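Local structure of nitrate transport protein (Xanthomonas axonopodis pv. citri, 3KSX) at residues S153-S156 with M157-T161; D292-A296 with Q297-P301. The protein binds alkanesulfonates as a periplasmic-binding protein, probably to hand them to an ABC-type importer in the membrane. All blocks are in the same frame, centred on the assembly; numbering follows the deposited sequence.

Interaction 1 (S153-S156 with M157-T161); sequences SGLS and MRDIT
S156 and D159 grip each other around a short 3-10 turn, residues 157-159, that begins just after the Schellman motif closing helix 141-152, in which G154, with positive phi, is the C-prime residue. Two backbone groups of S156 find partners in the same residue. S156 O accepts D159 N at 2.8 Å, the donor standing well above the carbonyl plane. S156 N donates almost straight to D159 OD2 at 2.6 Å. It meets the carboxylate on its anti side, 31° out of its plane. The carboxylate gets there because D159 CG lies beside its own backbone N (chi1 -64°), which folds the group back over the start of the turn. S156 OG sits between its backbone N and carbonyl carbon (chi1 65°) and thereby serves two neighbours: it accepts R158 N at 3.2 Å, an ST turn with a bent bond, and gives a weak bond to D159 OD2. That carboxylate oxygen thus takes both the N-H and, loosely, the hydroxyl of one serine. Apolar packing flanks these hydrogen bonds, with L155 CD2 3.7 Å from D159 CB as the two side chains pass at a slant. M157, first in the turn, packs on L147 and F136, and I160, just after it, on L150 and I134, fastening the loop to helix 141-152 and strand 133-136. Over one face of the R158 guanidinium lies S156 OG, only 2.9 Å from R158 NH1 yet too poorly angled for a hydrogen bond.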
ATOM      1  N   SER A 153      -5.446 -22.940   0.035  1.00 34.23           N
ATOM      2  CA  SER A 153      -6.147 -23.914  -0.802  1.00 33.75           C
ATOM      3  C   SER A 153      -5.150 -24.825  -1.497  1.00 34.24           C
ATOM      4  O   SER A 153      -5.476 -25.544  -2.456  1.00 33.58           O
ATOM      5  CB  SER A 153      -7.007 -23.190  -1.823  1.00 34.14           C
ATOM      6  OG  SER A 153      -8.051 -22.554  -1.109  1.00 33.13           O
ATOM      7  N   GLY A 154      -3.927 -24.829  -0.977  1.00 33.55           N
ATOM      8  CA  GLY A 154      -2.920 -25.630  -1.591  1.00 32.22           C
ATOM      9  C   GLY A 154      -2.514 -25.198  -2.984  1.00 33.05           C
ATOM     10  O   GLY A 154      -2.087 -26.027  -3.790  1.00 31.88           O
ATOM     11  N   LEU A 155      -2.578 -23.889  -3.281  1.00 30.83           N
ATOM     12  CA  LEU A 155      -2.092 -23.430  -4.578  1.00 30.31           C
ATOM     13  C   LEU A 155      -0.846 -22.578  -4.393  1.00 30.19           C
ATOM     14  O   LEU A 155      -0.722 -21.922  -3.386  1.00 30.36           O
ATOM     15  CB  LEU A 155      -3.179 -22.592  -5.290  1.00 29.81           C
ATOM     16  CG  LEU A 155      -4.387 -23.395  -5.772  1.00 30.61           C
ATOM     17  CD1 LEU A 155      -5.532 -22.455  -6.233  1.00 25.78           C
ATOM     18  CD2 LEU A 155      -3.988 -24.312  -6.885  1.00 30.41           C
ATOM     19  N   SER A 156       0.090 -22.613  -5.320  1.00 31.28           N
ATOM     20  CA  SER A 156       1.180 -21.666  -5.160  1.00 32.64           C
ATOM     21  C   SER A 156       1.133 -20.684  -6.308  1.00 32.11           C
ATOM     22  O   SER A 156       0.312 -20.807  -7.234  1.00 30.05           O
ATOM     23  CB  SER A 156       2.546 -22.365  -5.141  1.00 33.18           C
ATOM     24  OG  SER A 156       2.748 -22.951  -6.409  1.00 36.18           O
ATOM     25  N   MET A 157       2.096 -19.761  -6.290  1.00 32.65           N
ATOM     26  CA  MET A 157       2.227 -18.814  -7.349  1.00 33.30           C
ATOM     27  C   MET A 157       2.515 -19.545  -8.667  1.00 33.45           C
ATOM     28  O   MET A 157       2.177 -19.043  -9.745  1.00 35.53           O
ATOM     29  CB  MET A 157       3.318 -17.755  -7.043  1.00 32.95           C
ATOM     30  CG  MET A 157       2.970 -16.915  -5.784  1.00 35.35           C
ATOM     31  SD  MET A 157       1.459 -15.954  -5.974  1.00 36.75           S
ATOM     32  CE  MET A 157       1.854 -15.129  -7.499  1.00 29.84           C
ATOM     33  N   ARG A 158       3.101 -20.733  -8.626  1.00 34.34           N
ATOM     34  CA  ARG A 158       3.326 -21.436  -9.896  1.00 34.52           C
ATOM     35  C   ARG A 158       2.083 -22.149 -10.413  1.00 34.51           C
ATOM     36  O   ARG A 158       2.156 -22.774 -11.460  1.00 35.11           O
ATOM     37  CB  ARG A 158       4.547 -22.367  -9.863  1.00 35.92           C
ATOM     38  CG  ARG A 158       4.618 -23.376  -8.719  1.00 41.55           C
ATOM     39  CD  ARG A 158       6.116 -23.826  -8.317  1.00 47.12           C
ATOM     40  NE  ARG A 158       6.190 -24.156  -6.882  1.00 47.36           N
ATOM     41  CZ  ARG A 158       5.267 -24.861  -6.207  1.00 48.41           C
ATOM     42  NH1 ARG A 158       4.215 -25.402  -6.846  1.00 49.61           N
ATOM     43  NH2 ARG A 158       5.397 -25.044  -4.879  1.00 46.35           N
ATOM     44  N   ASP A 159       0.972 -22.101  -9.666  1.00 30.86           N
ATOM     45  CA  ASP A 159      -0.261 -22.764 -10.129  1.00 31.21           C
ATOM     46  C   ASP A 159      -1.189 -21.804 -10.874  1.00 30.03           C
ATOM     47  O   ASP A 159      -2.285 -22.179 -11.327  1.00 29.53           O
ATOM     48  CB  ASP A 159      -1.012 -23.374  -8.952  1.00 28.99           C
ATOM     49  CG  ASP A 159      -0.245 -24.465  -8.266  1.00 33.58           C
ATOM     50  OD1 ASP A 159       0.343 -25.307  -8.969  1.00 33.47           O
ATOM     51  OD2 ASP A 159      -0.209 -24.502  -7.011  1.00 29.54           O
ATOM     52  N   ILE A 160      -0.783 -20.537 -10.932  1.00 30.03           N
ATOM     53  CA  ILE A 160      -1.629 -19.473 -11.518  1.00 29.78           C
ATOM     54  C   ILE A 160      -0.743 -18.764 -12.526  1.00 31.12           C
ATOM     55  O   ILE A 160       0.477 -18.916 -12.478  1.00 32.72           O
ATOM     56  CB  ILE A 160      -2.287 -18.530 -10.483  1.00 31.11           C
ATOM     57  CG1 ILE A 160      -1.268 -17.749  -9.647  1.00 29.79           C
ATOM     58  CG2 ILE A 160      -3.158 -19.311  -9.466  1.00 29.55           C
ATOM     59  CD1 ILE A 160      -0.725 -16.543 -10.318  1.00 29.70           C
ATOM     60  N   THR A 161      -1.322 -18.009 -13.448  1.00 28.79           N
ATOM     61  CA  THR A 161      -0.541 -17.242 -14.362  1.00 29.56           C
ATOM     62  C   THR A 161      -0.572 -15.743 -14.036  1.00 27.62           C
ATOM     63  O   THR A 161      -1.625 -15.155 -14.196  1.00 26.12           O
ATOM     64  CB  THR A 161      -1.120 -17.431 -15.698  1.00 27.53           C
ATOM     65  OG1 THR A 161      -0.867 -18.776 -16.056  1.00 31.94           O
ATOM     66  CG2 THR A 161      -0.525 -16.524 -16.683  1.00 31.89           C
TER

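Interaction 2 (D292-A296 with Q297-P301); sequences DLFYA and QRLLP
F294 and L299 meet where helix 281-296 ends, joined by a backbone hydrogen bond and by apolar side-chain packing. Among the hydrogen bonds, L299 N reaches F294 O at 2.8 Å, approaching nearly in line with the carbonyl, while L300 N adds a weak second bond to the same oxygen. R298 N goes to Y295 O at 2.9 Å, from above the carbonyl plane. One residue earlier, Q297 N still makes the helical i to i-4 bond to L293 O, so the carbonyls of L293, F294 and Y295 are all taken up as the chain leaves the helix.

The apolar contacts centre on F294. L299 CB lies 3.8 Å from F294 CD2; with CG beside its backbone N (chi1 -53°), L299 carries CD1 over one face of the F294 ring. L300 CD1 packs against F294 CB at 3.8 Å. L293 CD1 lies 4.0 Å from Q297 CG, the two side chains running alongside each other. Around this core F294 also touches L147 and F92, and L300 touches F92 and A95.

An aromatic-edge contact completes the set: P301 O lies in the plane of the Y295 ring, 3.0 Å from Y295 CE1.

The 6→1 bond from L299 N enclosing the 5→2 bond from R298 N, positive phi at R298 and an apolar pair of F294 with L299 together form a Schellman motif, the classic C-terminal helix ending.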
ATOM      1  N   ASP A 292      11.292 -13.861   4.585  1.00 24.16           N
ATOM      2  CA  ASP A 292      11.706 -15.301   4.573  1.00 25.99           C
ATOM      3  C   ASP A 292      10.823 -16.168   3.678  1.00 26.83           C
ATOM      4  O   ASP A 292      11.311 -17.051   2.887  1.00 27.50           O
ATOM      5  CB  ASP A 292      11.715 -15.874   6.003  1.00 24.70           C
ATOM      6  CG  ASP A 292      12.776 -15.192   6.936  1.00 31.03           C
ATOM      7  OD1 ASP A 292      13.693 -14.458   6.480  1.00 28.72           O
ATOM      8  OD2 ASP A 292      12.618 -15.402   8.155  1.00 35.49           O
ATOM      9  N   LEU A 293       9.511 -15.907   3.776  1.00 25.95           N
ATOM     10  CA  LEU A 293       8.501 -16.572   2.933  1.00 27.08           C
ATOM     11  C   LEU A 293       8.725 -16.316   1.454  1.00 27.06           C
ATOM     12  O   LEU A 293       8.671 -17.251   0.672  1.00 27.75           O
ATOM     13  CB  LEU A 293       7.072 -16.150   3.337  1.00 25.71           C
ATOM     14  CG  LEU A 293       5.852 -16.671   2.558  1.00 27.87           C
ATOM     15  CD1 LEU A 293       5.832 -18.167   2.588  1.00 32.77           C
ATOM     16  CD2 LEU A 293       4.585 -16.099   3.206  1.00 28.79           C
ATOM     17  N   PHE A 294       8.977 -15.055   1.065  1.00 25.31           N
ATOM     18  CA  PHE A 294       9.105 -14.698  -0.338  1.00 24.90           C
ATOM     19  C   PHE A 294      10.359 -15.323  -0.890  1.00 26.40           C
ATOM     20  O   PHE A 294      10.392 -15.831  -2.017  1.00 27.04           O
ATOM     21  CB  PHE A 294       9.105 -13.157  -0.526  1.00 25.54           C
ATOM     22  CG  PHE A 294       7.723 -12.631  -0.791  1.00 21.91           C
ATOM     23  CD1 PHE A 294       6.759 -12.682   0.213  1.00 22.49           C
ATOM     24  CD2 PHE A 294       7.389 -12.101  -2.063  1.00 24.03           C
ATOM     25  CE1 PHE A 294       5.494 -12.302  -0.026  1.00 22.71           C
ATOM     26  CE2 PHE A 294       6.075 -11.681  -2.314  1.00 26.99           C
ATOM     27  CZ  PHE A 294       5.114 -11.788  -1.296  1.00 20.21           C
ATOM     28  N   TYR A 295      11.369 -15.356  -0.065  1.00 25.65           N
ATOM     29  CA  TYR A 295      12.627 -16.026  -0.479  1.00 28.91           C
ATOM     30  C   TYR A 295      12.438 -17.570  -0.663  1.00 29.56           C
ATOM     31  O   TYR A 295      12.908 -18.153  -1.673  1.00 30.38           O
ATOM     32  CB  TYR A 295      13.719 -15.713   0.528  1.00 29.41           C
ATOM     33  CG  TYR A 295      15.043 -16.328   0.102  1.00 35.06           C
ATOM     34  CD1 TYR A 295      15.658 -15.939  -1.087  1.00 37.18           C
ATOM     35  CD2 TYR A 295      15.643 -17.317   0.873  1.00 39.58           C
ATOM     36  CE1 TYR A 295      16.855 -16.516  -1.500  1.00 43.31           C
ATOM     37  CE2 TYR A 295      16.852 -17.913   0.472  1.00 45.19           C
ATOM     38  CZ  TYR A 295      17.446 -17.497  -0.722  1.00 45.79           C
ATOM     39  OH  TYR A 295      18.643 -18.048  -1.113  1.00 50.84           O
ATOM     40  N   ALA A 296      11.825 -18.206   0.327  1.00 30.83           N
ATOM     41  CA  ALA A 296      11.512 -19.651   0.391  1.00 33.11           C
ATOM     42  C   ALA A 296      10.753 -20.057  -0.859  1.00 34.94           C
ATOM     43  O   ALA A 296      11.006 -21.128  -1.404  1.00 35.80           O
ATOM     44  CB  ALA A 296      10.640 -19.943   1.601  1.00 33.06           C
ATOM     45  N   GLN A 297       9.799 -19.214  -1.259  1.00 35.21           N
ATOM     46  CA  GLN A 297       8.956 -19.405  -2.460  1.00 35.37           C
ATOM     47  C   GLN A 297       9.595 -18.947  -3.764  1.00 36.86           C
ATOM     48  O   GLN A 297       8.938 -18.930  -4.812  1.00 36.69           O
ATOM     49  CB  GLN A 297       7.612 -18.688  -2.264  1.00 36.10           C
ATOM     50  CG  GLN A 297       6.740 -19.312  -1.184  1.00 35.29           C
ATOM     51  CD  GLN A 297       6.398 -20.771  -1.436  1.00 39.83           C
ATOM     52  OE1 GLN A 297       6.322 -21.575  -0.501  1.00 42.33           O
ATOM     53  NE2 GLN A 297       6.178 -21.112  -2.694  1.00 38.32           N
ATOM     54  N   ARG A 298      10.882 -18.603  -3.714  1.00 36.40           N
ATOM     55  CA  ARG A 298      11.612 -18.180  -4.901  1.00 38.41           C
ATOM     56  C   ARG A 298      10.994 -16.954  -5.604  1.00 37.55           C
ATOM     57  O   ARG A 298      11.052 -16.809  -6.840  1.00 37.62           O
ATOM     58  CB  ARG A 298      11.707 -19.342  -5.867  1.00 39.56           C
ATOM     59  CG  ARG A 298      12.251 -20.639  -5.289  1.00 44.37           C
ATOM     60  CD  ARG A 298      12.493 -21.644  -6.453  1.00 54.77           C
ATOM     61  NE  ARG A 298      11.273 -22.230  -7.075  1.00 62.72           N
ATOM     62  CZ  ARG A 298      10.619 -21.786  -8.175  1.00 65.40           C
ATOM     63  NH1 ARG A 298      11.011 -20.684  -8.836  1.00 64.77           N
ATOM     64  NH2 ARG A 298       9.537 -22.457  -8.617  1.00 66.23           N
ATOM     65  N   LEU A 299      10.411 -16.059  -4.821  1.00 36.06           N
ATOM     66  CA  LEU A 299       9.848 -14.829  -5.370  1.00 35.66           C
ATOM     67  C   LEU A 299      10.782 -13.623  -5.210  1.00 35.62           C
ATOM     68  O   LEU A 299      10.522 -12.550  -5.770  1.00 34.74           O
ATOM     69  CB  LEU A 299       8.498 -14.554  -4.716  1.00 35.54           C
ATOM     70  CG  LEU A 299       7.486 -15.689  -4.761  1.00 36.63           C
ATOM     71  CD1 LEU A 299       6.255 -15.352  -4.011  1.00 37.75           C
ATOM     72  CD2 LEU A 299       7.120 -16.020  -6.198  1.00 36.79           C
ATOM     73  N   LEU A 300      11.852 -13.799  -4.422  1.00 34.74           N
ATOM     74  CA  LEU A 300      12.895 -12.807  -4.245  1.00 34.15           C
ATOM     75  C   LEU A 300      14.206 -13.569  -4.457  1.00 36.51           C
ATOM     76  O   LEU A 300      14.301 -14.757  -4.082  1.00 36.44           O
ATOM     77  CB  LEU A 300      12.862 -12.244  -2.805  1.00 33.96           C
ATOM     78  CG  LEU A 300      11.765 -11.210  -2.469  1.00 30.02           C
ATOM     79  CD1 LEU A 300      11.964 -10.782  -1.081  1.00 35.92           C
ATOM     80  CD2 LEU A 300      11.944 -10.010  -3.348  1.00 30.47           C
ATOM     81  N   PRO A 301      15.192 -12.902  -5.047  1.00 38.71           N
ATOM     82  CA  PRO A 301      16.471 -13.530  -5.291  1.00 41.18           C
ATOM     83  C   PRO A 301      17.322 -13.698  -4.024  1.00 43.25           C
ATOM     84  O   PRO A 301      17.838 -14.801  -3.818  1.00 42.98           O
ATOM     85  CB  PRO A 301      17.116 -12.626  -6.345  1.00 40.73           C
ATOM     86  CG  PRO A 301      16.483 -11.342  -6.225  1.00 40.79           C
ATOM     87  CD  PRO A 301      15.114 -11.553  -5.628  1.00 38.79           C
TER

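Interactions 1 and 2 have centres 14 Å apart and meet through two side-chain pairs. M157 CG lies 4.0 Å from L299 CD1, bringing the side chain of the 3-10 turn up to the leucine that packs on F294. At the surface, R158 CD touches R298 NH2 at 3.7 Å, which is packing between two exposed arginines. Both interactions pack on helix 141-152: L147 is touched by M157 from one contact and by L293 and F294 from the other. Because F294 and L300 also pack on helix 88-95, residues 292-301 bridge helices that adjoin different beta-sheets of this two-sheet protein, whereas residues 153-161 lead into strand 161-164.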